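Local coordinates for rhamnose ABC transporter, rhamnose-binding protein (Actinomyces odontolyticus ATCC 17982, PDB 5BQ3), which probably binds rhamnose or a related sugar outside the membrane and delivers it to an ABC transporter for uptake, at residues D123-F128 with E310-V315; S152-I157 with G186-A191; E253-V258 with D325-Y330. All blocks are in the same frame, centred on the assembly; numbering follows the deposited sequence.

How the interactions relate
Interactions 1 and 2 are both pairings of parallel strands, but they belong to different sheets and their centres lie about 36 Å apart. Interaction 1 adds the edge strand 313-315 to the six-stranded sheet, and its polar half is a guanidinium bonded to a backbone carbonyl, and a lysine tied by water to the backbone of the other segment. Interaction 2 joins two strands adjacent in sequence within the four-stranded sheet, with more backbone bonds and a row of branched apolar side chains on one face. Interaction 3 pairs no strands: the helix after strand 244-247 meets a turn near the C-terminus through an apolar core and weak, long polar contacts at the surface. All three are partly buried.

Interaction 1: residues D123-F128 with E310-V315; sequences DCRDLF and ENKTVV
R125 and N311 cross at about a right angle, and the arginine meets the other segment with the edge of its guanidinium. NH2 gives a hydrogen bond of 2.9 Å to N311 O, and this oxygen lies only 9° out of the guanidinium plane. The chain reaches it by a first torsion that sets CG between the backbone N and the carbonyl carbon (chi1 81°), followed by a bend at chi2. NE is held separately by a salt bridge to D119, which limits rotation of the group. The amide of N311 stands 50° from the guanidinium plane. K312 is extended beyond CG and lays its aliphatic part against D126, with K312 CD 3.5 Å from D126 O. A water then joins K312 NZ to R125 O. These loop contacts lead into a parallel strand pair at the edge of the six-stranded sheet, whose strand order 2-1-3-4-5 before the last strand is that of a type I periplasmic binding protein. F128 straddles T313: F128 N bonds to K312 O at 2.9 Å, and V314 N bonds to F128 O at 2.8 Å. The side chains of F128 and T313 lie side by side and point the same way, with F128 CD2 3.7 Å from T313 CG2, while T313 OG1 lies in the plane of the ring at its edge. L127 and V314 meet obliquely, L127 CD2 to V314 CG2 at 4.1 Å, and L127 also packs on A281 and L285 of helix 271-287.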
ATOM      1  N   ASP A 123     -19.651  -1.360  -7.009  1.00 41.89           N
ATOM      2  CA  ASP A 123     -20.921  -0.631  -6.876  1.00 42.74           C
ATOM      3  C   ASP A 123     -21.204  -0.035  -5.466  1.00 45.58           C
ATOM      4  O   ASP A 123     -22.305   0.484  -5.259  1.00 46.70           O
ATOM      5  CB  ASP A 123     -22.108  -1.529  -7.311  1.00 46.60           C
ATOM      6  CG  ASP A 123     -22.221  -2.911  -6.671  1.00 57.38           C
ATOM      7  OD1 ASP A 123     -21.364  -3.252  -5.821  1.00 56.76           O
ATOM      8  OD2 ASP A 123     -23.154  -3.660  -7.039  1.00 63.38           O
ATOM      9  N   CYS A 124     -20.229  -0.052  -4.529  1.00 40.06           N
ATOM     10  CA  CYS A 124     -20.451   0.490  -3.178  1.00 39.49           C
ATOM     11  C   CYS A 124     -19.690   1.797  -2.928  1.00 40.32           C
ATOM     12  O   CYS A 124     -19.786   2.338  -1.824  1.00 39.75           O
ATOM     13  CB  CYS A 124     -20.130  -0.532  -2.086  1.00 40.18           C
ATOM     14  SG  CYS A 124     -19.699  -2.186  -2.686  1.00 44.70           S
ATOM     15  N   ARG A 125     -18.944   2.309  -3.921  1.00 34.49           N
ATOM     16  CA  ARG A 125     -18.184   3.542  -3.728  1.00 32.55           C
ATOM     17  C   ARG A 125     -18.179   4.412  -4.986  1.00 36.63           C
ATOM     18  O   ARG A 125     -18.381   3.920  -6.100  1.00 37.18           O
ATOM     19  CB  ARG A 125     -16.743   3.240  -3.245  1.00 29.64           C
ATOM     20  CG  ARG A 125     -15.723   2.845  -4.310  1.00 31.10           C
ATOM     21  CD  ARG A 125     -15.923   1.447  -4.857  1.00 29.27           C
ATOM     22  NE  ARG A 125     -14.745   0.984  -5.583  1.00 31.66           N
ATOM     23  CZ  ARG A 125     -14.502   1.226  -6.866  1.00 39.71           C
ATOM     24  NH1 ARG A 125     -15.364   1.933  -7.591  1.00 23.08           N
ATOM     25  NH2 ARG A 125     -13.397   0.766  -7.435  1.00 22.66           N
ATOM     26  N   ASP A 126     -17.955   5.713  -4.785  1.00 32.67           N
ATOM     27  CA  ASP A 126     -17.909   6.719  -5.841  1.00 32.85           C
ATOM     28  C   ASP A 126     -16.515   6.796  -6.452  1.00 35.55           C
ATOM     29  O   ASP A 126     -16.388   7.152  -7.625  1.00 35.60           O
ATOM     30  CB  ASP A 126     -18.325   8.094  -5.287  1.00 34.83           C
ATOM     31  CG  ASP A 126     -19.763   8.162  -4.812  1.00 46.62           C
ATOM     32  OD1 ASP A 126     -20.671   8.213  -5.671  1.00 49.45           O
ATOM     33  OD2 ASP A 126     -19.980   8.189  -3.583  1.00 51.06           O
ATOM     34  N   LEU A 127     -15.476   6.449  -5.653  1.00 30.83           N
ATOM     35  CA  LEU A 127     -14.057   6.493  -6.022  1.00 29.82           C
ATOM     36  C   LEU A 127     -13.211   5.596  -5.119  1.00 31.14           C
ATOM     37  O   LEU A 127     -13.519   5.448  -3.936  1.00 30.19           O
ATOM     38  CB  LEU A 127     -13.567   7.956  -5.886  1.00 30.38           C
ATOM     39  CG  LEU A 127     -12.747   8.579  -7.020  1.00 35.89           C
ATOM     40  CD1 LEU A 127     -13.527   8.635  -8.329  1.00 37.41           C
ATOM     41  CD2 LEU A 127     -12.346   9.986  -6.659  1.00 38.49           C
ATOM     42  N   PHE A 128     -12.127   5.018  -5.675  1.00 26.95           N
ATOM     43  CA  PHE A 128     -11.149   4.214  -4.934  1.00 24.97           C
ATOM     44  C   PHE A 128      -9.756   4.845  -5.088  1.00 29.24           C
ATOM     45  O   PHE A 128      -9.350   5.173  -6.202  1.00 28.97           O
ATOM     46  CB  PHE A 128     -11.146   2.731  -5.366  1.00 25.97           C
ATOM     47  CG  PHE A 128     -10.019   1.886  -4.799  1.00 25.91           C
ATOM     48  CD1 PHE A 128      -9.820   1.784  -3.423  1.00 27.78           C
ATOM     49  CD2 PHE A 128      -9.167   1.180  -5.640  1.00 27.06           C
ATOM     50  CE1 PHE A 128      -8.766   1.023  -2.906  1.00 27.42           C
ATOM     51  CE2 PHE A 128      -8.119   0.410  -5.119  1.00 28.57           C
ATOM     52  CZ  PHE A 128      -7.932   0.331  -3.756  1.00 25.79           C
ATOM     53  N   GLU A 310      -9.430   3.625 -14.827  1.00 48.55           N
ATOM     54  CA  GLU A 310     -10.404   2.544 -15.012  1.00 49.52           C
ATOM     55  C   GLU A 310     -10.865   1.990 -13.650  1.00 51.26           C
ATOM     56  O   GLU A 310     -10.082   1.954 -12.698  1.00 49.16           O
ATOM     57  CB  GLU A 310      -9.848   1.421 -15.919  1.00 51.93           C
ATOM     58  CG  GLU A 310      -8.558   0.762 -15.443  1.00 66.55           C
ATOM     59  CD  GLU A 310      -7.272   1.373 -15.972  1.00 98.23           C
ATOM     60  OE1 GLU A 310      -6.970   2.537 -15.618  1.00 97.11           O
ATOM     61  OE2 GLU A 310      -6.544   0.670 -16.710  1.00 95.17           O
ATOM     62  N   ASN A 311     -12.158   1.594 -13.577  1.00 48.19           N
ATOM     63  CA  ASN A 311     -12.860   1.062 -12.397  1.00 47.02           C
ATOM     64  C   ASN A 311     -12.875   2.114 -11.254  1.00 48.54           C
ATOM     65  O   ASN A 311     -12.772   1.760 -10.074  1.00 47.31           O
ATOM     66  CB  ASN A 311     -12.257  -0.291 -11.943  1.00 47.76           C
ATOM     67  CG  ASN A 311     -13.147  -1.115 -11.042  1.00 72.12           C
ATOM     68  OD1 ASN A 311     -14.299  -1.432 -11.372  1.00 69.33           O
ATOM     69  ND2 ASN A 311     -12.618  -1.506  -9.890  1.00 61.40           N
ATOM     70  N   LYS A 312     -13.017   3.416 -11.629  1.00 43.90           N
ATOM     71  CA  LYS A 312     -13.057   4.596 -10.744  1.00 42.45           C
ATOM     72  C   LYS A 312     -11.884   4.589  -9.732  1.00 43.87           C
ATOM     73  O   LYS A 312     -12.079   4.888  -8.551  1.00 42.74           O
ATOM     74  CB  LYS A 312     -14.413   4.679 -10.010  1.00 44.97           C
ATOM     75  CG  LYS A 312     -15.616   4.886 -10.916  1.00 55.90           C
ATOM     76  CD  LYS A 312     -16.903   4.775 -10.124  1.00 64.66           C
ATOM     77  CE  LYS A 312     -18.118   4.985 -10.984  1.00 75.91           C
ATOM     78  NZ  LYS A 312     -19.360   4.911 -10.180  1.00 85.64           N
ATOM     79  N   THR A 313     -10.670   4.233 -10.205  1.00 39.42           N
ATOM     80  CA  THR A 313      -9.473   4.116  -9.368  1.00 37.58           C
ATOM     81  C   THR A 313      -8.483   5.260  -9.632  1.00 40.19           C
ATOM     82  O   THR A 313      -8.174   5.565 -10.781  1.00 40.35           O
ATOM     83  CB  THR A 313      -8.815   2.730  -9.574  1.00 45.56           C
ATOM     84  OG1 THR A 313      -9.785   1.714  -9.323  1.00 45.26           O
ATOM     85  CG2 THR A 313      -7.605   2.498  -8.665  1.00 42.41           C
ATOM     86  N   VAL A 314      -7.972   5.857  -8.540  1.00 35.75           N
ATOM     87  CA  VAL A 314      -6.969   6.931  -8.525  1.00 35.66           C
ATOM     88  C   VAL A 314      -5.695   6.373  -7.871  1.00 38.85           C
ATOM     89  O   VAL A 314      -5.770   5.818  -6.775  1.00 38.10           O
ATOM     90  CB  VAL A 314      -7.485   8.207  -7.794  1.00 39.45           C
ATOM     91  CG1 VAL A 314      -6.436   9.316  -7.801  1.00 39.58           C
ATOM     92  CG2 VAL A 314      -8.803   8.704  -8.390  1.00 39.99           C
ATOM     93  N   VAL A 315      -4.539   6.495  -8.545  1.00 35.44           N
ATOM     94  CA  VAL A 315      -3.257   6.014  -8.013  1.00 34.33           C
ATOM     95  C   VAL A 315      -2.496   7.218  -7.430  1.00 38.68           C
ATOM     96  O   VAL A 315      -2.337   8.236  -8.108  1.00 39.01           O
ATOM     97  CB  VAL A 315      -2.420   5.224  -9.066  1.00 38.05           C
ATOM     98  CG1 VAL A 315      -1.086   4.759  -8.491  1.00 37.10           C
ATOM     99  CG2 VAL A 315      -3.198   4.032  -9.613  1.00 37.68           C
TER
HETATM  100  O   HOH W   1     -15.938   0.761 -10.418  1.00 43.81           O
HETATM  101  O   HOH W   2     -20.026   2.707  -8.291  1.00 54.67           O
HETATM  102  O   HOH W   3     -18.447   7.919  -9.237  1.00 56.50           O

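Interaction 2: residues S152-I157 with G186-A191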
ATOM      1  N   SER A 152      22.782  -8.865 -13.916  1.00 44.37           N
ATOM      2  CA  SER A 152      22.582 -10.313 -14.027  1.00 42.99           C
ATOM      3  C   SER A 152      22.972 -11.034 -12.731  1.00 44.53           C
ATOM      4  O   SER A 152      23.779 -10.517 -11.954  1.00 44.50           O
ATOM      5  CB  SER A 152      23.390 -10.874 -15.196  1.00 47.87           C
ATOM      6  OG  SER A 152      24.783 -10.682 -15.009  1.00 57.20           O
ATOM      7  N   GLY A 153      22.394 -12.218 -12.524  1.00 39.13           N
ATOM      8  CA  GLY A 153      22.640 -13.055 -11.354  1.00 37.72           C
ATOM      9  C   GLY A 153      21.473 -13.944 -10.976  1.00 39.48           C
ATOM     10  O   GLY A 153      20.368 -13.783 -11.502  1.00 38.60           O
ATOM     11  N   LYS A 154      21.718 -14.887 -10.047  1.00 35.32           N
ATOM     12  CA  LYS A 154      20.722 -15.839  -9.546  1.00 34.04           C
ATOM     13  C   LYS A 154      19.934 -15.196  -8.401  1.00 38.25           C
ATOM     14  O   LYS A 154      20.518 -14.795  -7.393  1.00 38.69           O
ATOM     15  CB  LYS A 154      21.386 -17.154  -9.112  1.00 35.89           C
ATOM     16  CG  LYS A 154      21.977 -17.941 -10.273  1.00 42.02           C
ATOM     17  CD  LYS A 154      22.459 -19.315  -9.862  1.00 47.25           C
ATOM     18  CE  LYS A 154      22.875 -20.120 -11.064  1.00 57.82           C
ATOM     19  NZ  LYS A 154      23.233 -21.515 -10.699  1.00 70.62           N
ATOM     20  N   VAL A 155      18.609 -15.067  -8.582  1.00 33.83           N
ATOM     21  CA  VAL A 155      17.699 -14.415  -7.633  1.00 32.31           C
ATOM     22  C   VAL A 155      16.622 -15.408  -7.141  1.00 35.16           C
ATOM     23  O   VAL A 155      16.153 -16.238  -7.914  1.00 35.15           O
ATOM     24  CB  VAL A 155      17.068 -13.151  -8.295  1.00 35.68           C
ATOM     25  CG1 VAL A 155      16.111 -12.426  -7.356  1.00 34.34           C
ATOM     26  CG2 VAL A 155      18.145 -12.192  -8.792  1.00 36.25           C
ATOM     27  N   ALA A 156      16.244 -15.314  -5.853  1.00 30.82           N
ATOM     28  CA  ALA A 156      15.211 -16.144  -5.227  1.00 30.20           C
ATOM     29  C   ALA A 156      14.089 -15.270  -4.663  1.00 33.38           C
ATOM     30  O   ALA A 156      14.359 -14.184  -4.158  1.00 32.93           O
ATOM     31  CB  ALA A 156      15.817 -16.996  -4.124  1.00 31.20           C
ATOM     32  N   ILE A 157      12.833 -15.736  -4.754  1.00 29.75           N
ATOM     33  CA  ILE A 157      11.678 -14.989  -4.248  1.00 28.72           C
ATOM     34  C   ILE A 157      11.151 -15.652  -2.962  1.00 32.92           C
ATOM     35  O   ILE A 157      10.861 -16.847  -2.959  1.00 32.85           O
ATOM     36  CB  ILE A 157      10.565 -14.825  -5.332  1.00 31.40           C
ATOM     37  CG1 ILE A 157      11.101 -14.068  -6.579  1.00 31.80           C
ATOM     38  CG2 ILE A 157       9.316 -14.119  -4.756  1.00 30.76           C
ATOM     39  CD1 ILE A 157      10.284 -14.233  -7.857  1.00 38.28           C
ATOM     40  N   GLY A 186      18.696 -10.582 -17.708  1.00 44.92           N
ATOM     41  CA  GLY A 186      19.834 -11.067 -16.935  1.00 44.58           C
ATOM     42  C   GLY A 186      19.451 -11.669 -15.596  1.00 47.15           C
ATOM     43  O   GLY A 186      20.188 -12.504 -15.065  1.00 46.70           O
ATOM     44  N   ILE A 187      18.296 -11.245 -15.037  1.00 42.47           N
ATOM     45  CA  ILE A 187      17.768 -11.731 -13.758  1.00 40.74           C
ATOM     46  C   ILE A 187      17.242 -13.158 -13.954  1.00 43.99           C
ATOM     47  O   ILE A 187      16.323 -13.379 -14.748  1.00 43.99           O
ATOM     48  CB  ILE A 187      16.677 -10.776 -13.168  1.00 42.94           C
ATOM     49  CG1 ILE A 187      17.235  -9.353 -12.927  1.00 43.57           C
ATOM     50  CG2 ILE A 187      16.060 -11.359 -11.879  1.00 42.45           C
ATOM     51  CD1 ILE A 187      16.200  -8.240 -12.892  1.00 50.14           C
ATOM     52  N   GLU A 188      17.835 -14.120 -13.235  1.00 39.47           N
ATOM     53  CA  GLU A 188      17.433 -15.521 -13.303  1.00 38.54           C
ATOM     54  C   GLU A 188      16.794 -15.948 -11.981  1.00 38.98           C
ATOM     55  O   GLU A 188      17.488 -16.045 -10.967  1.00 37.87           O
ATOM     56  CB  GLU A 188      18.637 -16.417 -13.652  1.00 40.99           C
ATOM     57  CG  GLU A 188      18.267 -17.870 -13.924  1.00 52.61           C
ATOM     58  CD  GLU A 188      19.328 -18.921 -13.637  1.00 73.86           C
ATOM     59  OE1 GLU A 188      20.461 -18.553 -13.251  1.00 71.39           O
ATOM     60  OE2 GLU A 188      19.016 -20.122 -13.797  1.00 67.36           O
ATOM     61  N   ILE A 189      15.468 -16.194 -11.993  1.00 34.15           N
ATOM     62  CA  ILE A 189      14.746 -16.673 -10.810  1.00 32.60           C
ATOM     63  C   ILE A 189      15.088 -18.159 -10.662  1.00 36.01           C
ATOM     64  O   ILE A 189      14.905 -18.929 -11.607  1.00 36.95           O
ATOM     65  CB  ILE A 189      13.215 -16.388 -10.851  1.00 35.08           C
ATOM     66  CG1 ILE A 189      12.897 -14.883 -11.099  1.00 34.98           C
ATOM     67  CG2 ILE A 189      12.491 -16.929  -9.601  1.00 34.48           C
ATOM     68  CD1 ILE A 189      13.462 -13.825 -10.069  1.00 41.30           C
ATOM     69  N   VAL A 190      15.662 -18.533  -9.512  1.00 31.16           N
ATOM     70  CA  VAL A 190      16.113 -19.904  -9.249  1.00 31.06           C
ATOM     71  C   VAL A 190      15.260 -20.588  -8.157  1.00 34.94           C
ATOM     72  O   VAL A 190      15.349 -21.805  -8.001  1.00 35.99           O
ATOM     73  CB  VAL A 190      17.632 -19.972  -8.912  1.00 34.42           C
ATOM     74  CG1 VAL A 190      18.482 -19.458 -10.070  1.00 34.67           C
ATOM     75  CG2 VAL A 190      17.963 -19.227  -7.623  1.00 33.32           C
ATOM     76  N   ALA A 191      14.454 -19.816  -7.404  1.00 30.31           N
ATOM     77  CA  ALA A 191      13.602 -20.342  -6.336  1.00 30.03           C
ATOM     78  C   ALA A 191      12.415 -19.428  -6.030  1.00 33.80           C
ATOM     79  O   ALA A 191      12.510 -18.208  -6.180  1.00 32.73           O
ATOM     80  CB  ALA A 191      14.416 -20.558  -5.068  1.00 30.73           C
TER
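V155 fills the hollow between I187 and I189 by splitting its two methyls. CG1 stands anti to the backbone N (chi1 -180°) and meets I189, with V155 CG1 4.0 Å from I189 CD1. The other branch turns toward I187, V155 CG2 lying 3.8 Å from I187 CG2. Further along, I157 CD1 sits against both the CG2 and CD1 methyls of I189, at 3.9 Å from I189 CD1. The reverse face carries a different relief. V190 CG1 nestles in the crook formed by K154 CB and CG, 3.8 Å from K154 CG, and the two side chains cross at about a right angle. K154 and E188 run side by side, so the carboxylate lies along the methylenes, K154 CG to E188 OE1 being 3.4 Å, while NZ reaches on to a salt bridge with D215. Shortening K154 to an alanine is likely to leave D215 without this charged partner and V190 CG1 without the methylenes beyond CB that it packs against. Beneath these side chains the backbones bond as parallel strands: V155 N to E188 O and V190 N to V155 O. The next bond, I157 N to A191 O, skips one residue, the slip of a beta bulge at V190. A156 and A191 then set their CB methyls 3.9 Å apart. Strand 187-194 forms the sheet edge, and the two strands with helix 165-180 make a beta-alpha-beta unit. Helices 134-149 and 165-180 pack on the V155, I187 and I189 face, helix 199-212 touches A156 and A191 on the other, and strand 218-221 continues the sheet beyond 153-159.

Interaction 3: residues E253-V258 with D325-Y330; sequences EMRSFV and DNIDKY
R255 runs straight through chi2 and then bends at chi3 (-56°), which brings its guanidinium beside the backbone carbonyls of I327 and Y330. In I327, CG1 lies anti to the backbone N (chi1 -171°), which places it against R255 CG, and CD1 goes on to V258. The two chains cross obliquely, with R255 CG 3.8 Å from I327 CG1. Beyond this, V258 and I327 meet tip to tip, V258 CG2 to I327 CD1 at 3.9 Å, and F266 of strand 266-268 touches both residues. The polar end of the arginine is gripped more loosely. Y330 O lies in the guanidinium plane, at the edge, and takes weak hydrogen bonds from both amino groups, with R255 NH2 at 3.4 Å. R255 NH1 is also 2.7 Å from I327 O. D328 leans in from the side, its carboxylate turned 31° from the guanidinium, and completes a long salt bridge of 3.9 Å between R255 NH1 and D328 OD1. A long, weak ion pair with D331 adds a second acid to the arginine. The turn 327-329 is a short 3-10 segment, closed by K329 N bonding to N326 O. The last residues of the chain thus pack on helix 251-260, which follows strand 244-247, an outer strand of one lobe's four-stranded sheet, consistent with the type I binding-protein fold, in which the chain passes between the lobes three times.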
ATOM      1  N   GLU A 253      11.224  -1.437  11.149  1.00 40.48           N
ATOM      2  CA  GLU A 253      11.764  -2.793  11.270  1.00 39.84           C
ATOM      3  C   GLU A 253      13.100  -2.940  10.532  1.00 43.16           C
ATOM      4  O   GLU A 253      13.986  -3.659  10.994  1.00 44.16           O
ATOM      5  CB  GLU A 253      10.759  -3.812  10.706  1.00 39.72           C
ATOM      6  CG  GLU A 253       9.474  -3.950  11.507  1.00 51.62           C
ATOM      7  CD  GLU A 253       8.417  -4.886  10.945  1.00 73.75           C
ATOM      8  OE1 GLU A 253       8.516  -5.277   9.758  1.00 65.59           O
ATOM      9  OE2 GLU A 253       7.465  -5.207  11.693  1.00 70.92           O
HETATM   10  N   MSE A 254      13.234  -2.251   9.392  1.00 37.55           N
HETATM   11  CA  MSE A 254      14.375  -2.317   8.485  1.00 36.48           C
HETATM   12  C   MSE A 254      15.521  -1.360   8.810  1.00 42.11           C
HETATM   13  O   MSE A 254      16.627  -1.585   8.320  1.00 42.44           O
HETATM   14  CB  MSE A 254      13.890  -2.030   7.059  1.00 37.00           C
HETATM   15  CG  MSE A 254      12.871  -3.036   6.550  1.00 42.06           C
HETATM   16 SE   MSE A 254      13.628  -4.806   6.419  0.75 49.27          SE
HETATM   17  CE  MSE A 254      14.508  -4.516   4.799  1.00 45.39           C
ATOM     18  N   ARG A 255      15.262  -0.302   9.606  1.00 39.49           N
ATOM     19  CA  ARG A 255      16.206   0.757   9.988  1.00 41.20           C
ATOM     20  C   ARG A 255      17.597   0.241  10.368  1.00 47.43           C
ATOM     21  O   ARG A 255      18.589   0.728   9.825  1.00 48.25           O
ATOM     22  CB  ARG A 255      15.640   1.581  11.154  1.00 41.67           C
ATOM     23  CG  ARG A 255      16.002   3.057  11.078  1.00 47.44           C
ATOM     24  CD  ARG A 255      15.459   3.863  12.248  1.00 52.31           C
ATOM     25  NE  ARG A 255      14.005   3.754  12.407  1.00 51.73           N
ATOM     26  CZ  ARG A 255      13.116   4.424  11.682  1.00 65.02           C
ATOM     27  NH1 ARG A 255      13.515   5.243  10.721  1.00 51.76           N
ATOM     28  NH2 ARG A 255      11.820   4.271  11.905  1.00 54.94           N
ATOM     29  N   SER A 256      17.664  -0.734  11.292  1.00 44.66           N
ATOM     30  CA  SER A 256      18.909  -1.327  11.785  1.00 45.97           C
ATOM     31  C   SER A 256      19.667  -2.077  10.687  1.00 49.22           C
ATOM     32  O   SER A 256      20.883  -1.954  10.613  1.00 50.16           O
ATOM     33  CB  SER A 256      18.632  -2.268  12.953  1.00 50.10           C
ATOM     34  OG  SER A 256      17.778  -3.331  12.565  1.00 57.64           O
ATOM     35  N   PHE A 257      18.950  -2.826   9.826  1.00 43.74           N
ATOM     36  CA  PHE A 257      19.530  -3.620   8.740  1.00 42.53           C
ATOM     37  C   PHE A 257      20.063  -2.754   7.603  1.00 46.03           C
ATOM     38  O   PHE A 257      21.018  -3.151   6.934  1.00 45.69           O
ATOM     39  CB  PHE A 257      18.505  -4.621   8.192  1.00 42.45           C
ATOM     40  CG  PHE A 257      17.967  -5.575   9.229  1.00 44.02           C
ATOM     41  CD1 PHE A 257      18.782  -6.555   9.785  1.00 47.84           C
ATOM     42  CD2 PHE A 257      16.644  -5.501   9.643  1.00 45.40           C
ATOM     43  CE1 PHE A 257      18.285  -7.432  10.749  1.00 49.06           C
ATOM     44  CE2 PHE A 257      16.144  -6.387  10.600  1.00 48.44           C
ATOM     45  CZ  PHE A 257      16.969  -7.346  11.147  1.00 47.62           C
ATOM     46  N   VAL A 258      19.447  -1.581   7.384  1.00 42.62           N
ATOM     47  CA  VAL A 258      19.850  -0.635   6.346  1.00 42.75           C
ATOM     48  C   VAL A 258      21.186   0.022   6.763  1.00 50.27           C
ATOM     49  O   VAL A 258      22.064   0.207   5.916  1.00 50.57           O
ATOM     50  CB  VAL A 258      18.728   0.398   6.046  1.00 45.52           C
ATOM     51  CG1 VAL A 258      19.194   1.451   5.059  1.00 45.92           C
ATOM     52  CG2 VAL A 258      17.476  -0.286   5.510  1.00 43.18           C
ATOM     53  N   ASP A 325      19.636   7.156   3.277  1.00 49.76           N
ATOM     54  CA  ASP A 325      19.551   8.617   3.173  1.00 51.48           C
ATOM     55  C   ASP A 325      18.160   9.174   3.539  1.00 54.06           C
ATOM     56  O   ASP A 325      18.047  10.378   3.781  1.00 55.46           O
ATOM     57  CB  ASP A 325      19.933   9.077   1.754  1.00 54.20           C
ATOM     58  CG  ASP A 325      21.209   8.448   1.231  1.00 68.68           C
ATOM     59  OD1 ASP A 325      22.299   8.872   1.664  1.00 71.16           O
ATOM     60  OD2 ASP A 325      21.115   7.514   0.407  1.00 76.64           O
ATOM     61  N   ASN A 326      17.116   8.320   3.578  1.00 47.69           N
ATOM     62  CA  ASN A 326      15.756   8.763   3.895  1.00 46.43           C
ATOM     63  C   ASN A 326      15.032   7.837   4.899  1.00 48.72           C
ATOM     64  O   ASN A 326      13.887   8.124   5.256  1.00 48.08           O
ATOM     65  CB  ASN A 326      14.930   8.891   2.602  1.00 44.92           C
ATOM     66  CG  ASN A 326      14.611   7.590   1.897  1.00 58.41           C
ATOM     67  OD1 ASN A 326      15.395   6.631   1.903  1.00 50.21           O
ATOM     68  ND2 ASN A 326      13.451   7.535   1.258  1.00 48.94           N
ATOM     69  N   ILE A 327      15.697   6.755   5.362  1.00 44.17           N
ATOM     70  CA  ILE A 327      15.133   5.768   6.295  1.00 42.86           C
ATOM     71  C   ILE A 327      14.677   6.420   7.625  1.00 48.10           C
ATOM     72  O   ILE A 327      13.609   6.063   8.122  1.00 46.72           O
ATOM     73  CB  ILE A 327      16.107   4.565   6.537  1.00 45.87           C
ATOM     74  CG1 ILE A 327      15.443   3.423   7.344  1.00 44.99           C
ATOM     75  CG2 ILE A 327      17.457   4.975   7.151  1.00 48.67           C
ATOM     76  CD1 ILE A 327      14.780   2.375   6.527  1.00 44.84           C
ATOM     77  N   ASP A 328      15.451   7.391   8.159  1.00 46.98           N
ATOM     78  CA  ASP A 328      15.166   8.070   9.431  1.00 48.29           C
ATOM     79  C   ASP A 328      14.134   9.208   9.300  1.00 52.42           C
ATOM     80  O   ASP A 328      13.846   9.877  10.294  1.00 53.45           O
ATOM     81  CB  ASP A 328      16.469   8.616  10.046  1.00 52.64           C
ATOM     82  CG  ASP A 328      17.539   7.576  10.317  1.00 63.56           C
ATOM     83  OD1 ASP A 328      17.184   6.443  10.716  1.00 62.57           O
ATOM     84  OD2 ASP A 328      18.733   7.905  10.168  1.00 73.08           O
ATOM     85  N   LYS A 329      13.571   9.412   8.096  1.00 47.76           N
ATOM     86  CA  LYS A 329      12.583  10.458   7.829  1.00 47.70           C
ATOM     87  C   LYS A 329      11.136   9.918   7.885  1.00 50.38           C
ATOM     88  O   LYS A 329      10.194  10.714   7.813  1.00 50.12           O
ATOM     89  CB  LYS A 329      12.857  11.112   6.461  1.00 50.28           C
ATOM     90  CG  LYS A 329      14.146  11.919   6.400  1.00 67.74           C
ATOM     91  CD  LYS A 329      14.440  12.393   4.985  1.00 78.82           C
ATOM     92  CE  LYS A 329      15.734  13.162   4.911  1.00 93.20           C
ATOM     93  NZ  LYS A 329      16.040  13.598   3.523  1.00103.16           N
ATOM     94  N   TYR A 330      10.963   8.581   8.029  1.00 45.69           N
ATOM     95  CA  TYR A 330       9.652   7.917   8.052  1.00 43.92           C
ATOM     96  C   TYR A 330       9.474   7.053   9.306  1.00 48.02           C
ATOM     97  O   TYR A 330      10.384   6.305   9.656  1.00 47.96           O
ATOM     98  CB  TYR A 330       9.474   7.051   6.791  1.00 43.49           C
ATOM     99  CG  TYR A 330       9.562   7.820   5.489  1.00 45.64           C
ATOM    100  CD1 TYR A 330       8.436   8.412   4.930  1.00 47.20           C
ATOM    101  CD2 TYR A 330      10.772   7.952   4.815  1.00 47.30           C
ATOM    102  CE1 TYR A 330       8.512   9.121   3.730  1.00 48.46           C
ATOM    103  CE2 TYR A 330      10.861   8.654   3.614  1.00 48.57           C
ATOM    104  CZ  TYR A 330       9.724   9.229   3.067  1.00 56.15           C
ATOM    105  OH  TYR A 330       9.817   9.931   1.889  1.00 58.51           O
TER